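Local structure of double stranded RNA binding protein A (Xenopus laevis, 1DI2) at residues R32-I36 with G47-K52. The protein binds double-stranded RNA, here through its second double-stranded RNA-binding domain. The protein carries 1 engineered substitution. Numbering follows the deposited sequence.
With nucleotides of chain B.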
# COMPACT_ATOMS: atom_id res chain seq x y z
N ARG E 32 12.21 4.75 -2.55
CA ARG E 32 12.45 4.15 -3.85
C ARG E 32 11.17 4.08 -4.67
O ARG E 32 10.06 4.23 -4.14
CB ARG E 32 13.01 2.74 -3.66
CG ARG E 32 14.37 2.66 -2.97
CD ARG E 32 15.55 2.92 -3.92
NE ARG E 32 15.84 1.76 -4.77
CZ ARG E 32 16.74 1.74 -5.76
NH1 ARG E 32 17.46 2.82 -6.04
NH2 ARG E 32 16.93 0.63 -6.46
N GLU E 33 11.33 3.89 -5.97
CA GLU E 33 10.18 3.72 -6.84
C GLU E 33 10.59 2.65 -7.82
O GLU E 33 11.72 2.61 -8.28
CB GLU E 33 9.82 4.99 -7.63
CG GLU E 33 8.45 4.82 -8.32
CD GLU E 33 8.11 5.90 -9.32
OE1 GLU E 33 8.76 5.96 -10.38
OE2 GLU E 33 7.19 6.69 -9.05
N PHE E 34 9.66 1.75 -8.11
CA PHE E 34 9.94 0.67 -9.05
C PHE E 34 8.96 0.70 -10.19
O PHE E 34 7.81 1.11 -10.03
CB PHE E 34 9.88 -0.70 -8.35
CG PHE E 34 10.88 -0.87 -7.25
CD1 PHE E 34 10.64 -0.34 -5.99
CD2 PHE E 34 12.11 -1.47 -7.51
CE1 PHE E 34 11.62 -0.40 -5.00
CE2 PHE E 34 13.09 -1.53 -6.52
CZ PHE E 34 12.85 -0.99 -5.26
N THR E 35 9.42 0.29 -11.36
CA THR E 35 8.56 0.22 -12.52
C THR E 35 8.69 -1.20 -13.05
O THR E 35 9.80 -1.71 -13.25
CB THR E 35 8.98 1.24 -13.60
OG1 THR E 35 8.84 2.56 -13.07
CG2 THR E 35 8.07 1.11 -14.82
N ILE E 36 7.55 -1.85 -13.24
CA ILE E 36 7.52 -3.22 -13.74
C ILE E 36 6.74 -3.29 -15.03
O ILE E 36 5.73 -2.62 -15.17
CB ILE E 36 6.88 -4.15 -12.68
CG1 ILE E 36 7.85 -4.29 -11.50
CG2 ILE E 36 6.49 -5.51 -13.31
CD1 ILE E 36 7.41 -5.27 -10.44
N GLY E 47 3.80 -0.51 -14.90
CA GLY E 47 3.22 -0.07 -13.65
C GLY E 47 4.35 0.34 -12.74
O GLY E 47 5.45 -0.22 -12.81
N SER E 48 4.09 1.32 -11.87
CA SER E 48 5.10 1.81 -10.94
C SER E 48 4.54 1.91 -9.53
O SER E 48 3.33 2.02 -9.34
CB SER E 48 5.63 3.18 -11.39
OG SER E 48 4.57 4.11 -11.49
N GLY E 49 5.43 1.87 -8.54
CA GLY E 49 4.99 1.98 -7.16
C GLY E 49 6.12 2.02 -6.17
O GLY E 49 7.29 1.95 -6.54
N THR E 50 5.76 2.15 -4.89
CA THR E 50 6.75 2.23 -3.83
C THR E 50 7.48 0.91 -3.59
O THR E 50 8.47 0.87 -2.86
CB THR E 50 6.10 2.69 -2.51
OG1 THR E 50 4.97 1.85 -2.22
CG2 THR E 50 5.63 4.14 -2.62
N SER E 51 7.01 -0.17 -4.19
CA SER E 51 7.67 -1.46 -4.00
C SER E 51 7.47 -2.31 -5.23
O SER E 51 6.54 -2.08 -6.00
CB SER E 51 7.10 -2.19 -2.78
OG SER E 51 5.75 -2.56 -2.99
N LYS E 52 8.33 -3.31 -5.41
CA LYS E 52 8.20 -4.19 -6.56
C LYS E 52 6.84 -4.88 -6.55
O LYS E 52 6.27 -5.14 -7.60
CB LYS E 52 9.31 -5.24 -6.57
CG LYS E 52 10.68 -4.68 -6.87
CD LYS E 52 11.74 -5.78 -6.87
CE LYS E 52 13.09 -5.25 -7.30
NZ LYS E 52 14.10 -6.34 -7.35
P G B 8 10.73 -3.81 -1.85
OP1 G B 8 9.97 -4.15 -3.08
OP2 G B 8 10.24 -4.34 -0.53
O5' G B 8 12.23 -4.25 -2.05
C5' G B 8 12.98 -3.82 -3.18
C4' G B 8 14.41 -4.30 -3.08
O4' G B 8 15.05 -3.68 -1.94
C3' G B 8 14.57 -5.79 -2.83
O3' G B 8 14.46 -6.51 -4.06
C2' G B 8 15.97 -5.86 -2.24
O2' G B 8 16.99 -5.71 -3.21
C1' G B 8 15.98 -4.60 -1.37
N9 G B 8 15.63 -4.81 0.02
C8 G B 8 14.44 -4.50 0.63
N7 G B 8 14.42 -4.77 1.90
C5 G B 8 15.68 -5.31 2.16
C6 G B 8 16.23 -5.80 3.36
O6 G B 8 15.71 -5.85 4.48
N1 G B 8 17.53 -6.26 3.17
C2 G B 8 18.21 -6.26 1.98
N2 G B 8 19.45 -6.76 2.00
N3 G B 8 17.69 -5.81 0.84
C4 G B 8 16.44 -5.35 1.01
P C B 7 8.04 -0.37 2.16
OP1 C B 7 6.83 -0.54 1.30
OP2 C B 7 8.22 -1.23 3.35
O5' C B 7 9.31 -0.62 1.25
C5' C B 7 9.46 0.04 -0.00
C4' C B 7 10.85 -0.14 -0.52
O4' C B 7 11.81 0.49 0.37
C3' C B 7 11.33 -1.59 -0.60
O3' C B 7 10.81 -2.21 -1.77
C2' C B 7 12.84 -1.39 -0.64
O2' C B 7 13.25 -0.88 -1.90
C1' C B 7 13.01 -0.27 0.39
N1 C B 7 13.21 -0.79 1.75
C2 C B 7 14.47 -1.25 2.11
O2 C B 7 15.38 -1.20 1.28
N3 C B 7 14.66 -1.74 3.36
C4 C B 7 13.65 -1.79 4.22
N4 C B 7 13.89 -2.28 5.45
C5 C B 7 12.34 -1.33 3.88
C6 C B 7 12.17 -0.84 2.64
P C B 9 13.94 -8.03 -4.05
OP1 C B 9 13.87 -8.44 -5.48
OP2 C B 9 12.75 -8.16 -3.18
O5' C B 9 15.14 -8.83 -3.36
C5' C B 9 16.41 -8.91 -3.98
C4' C B 9 17.41 -9.54 -3.04
O4' C B 9 17.59 -8.69 -1.88
C3' C B 9 17.01 -10.89 -2.46
O3' C B 9 17.35 -11.94 -3.36
C2' C B 9 17.87 -10.95 -1.20
O2' C B 9 19.20 -11.30 -1.50
C1' C B 9 17.82 -9.49 -0.73
N1 C B 9 16.79 -9.21 0.27
C2 C B 9 17.05 -9.53 1.61
O2 C B 9 18.12 -10.10 1.89
N3 C B 9 16.13 -9.24 2.55
C4 C B 9 14.98 -8.64 2.21
N4 C B 9 14.12 -8.33 3.20
C5 C B 9 14.68 -8.32 0.85
C6 C B 9 15.60 -8.62 -0.07
O HOH W 1 9.67 3.10 -1.74
O HOH W 2 4.64 5.46 -8.67
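In the alpha-beta-beta-beta-alpha fold of the double-stranded RNA-binding domain, Phe-34 of strand 33-40 meets Lys-52 where strand 43-49 turns into the C-terminal helix, at the RNA backbone. The strands form a hairpin, their short segments antiparallel at 162°. Phe-34 and Gly-49 make a hydrogen-bonded pair, Phe-34 N to Gly-49 O being 2.8 Å; Ile-36 and Gly-47 make the next, and Thr-35 faces Ser-48 between them as a non-hydrogen-bonded pair. Beyond Gly-49 the direct backbone pairing stops, and a water donates to both Arg-32 O and Thr-50 O, linking the two segments. The Phe-34 ring packs against the turn: Lys-52 CG lies over one face, 4.0 Å from the ring centroid in a CH-pi contact, Ser-51 CA is 3.7 Å from Phe-34 CD1, and Thr-50 O sits at the edge in the ring plane. The ring also reaches the RNA, with Phe-34 CZ 3.4 Å from O2' of C7 of chain B. Extended beyond CG (chi2 -179°), the Lys-52 chain crosses the ring and carries NZ to a hydrogen bond with OP1 of C9 of chain B, 2.8 Å. Lys-52 N donates to OP1 of G8 of chain B at 3.0 Å, so one lysine holds successive phosphates. Ser-51 is the N-cap of helix 52-68, its OG bonded to Val-54 N. Ile-36 packs against Ala-55 of that helix, and strand 19-26 pairs with the other edge of strand 33-40.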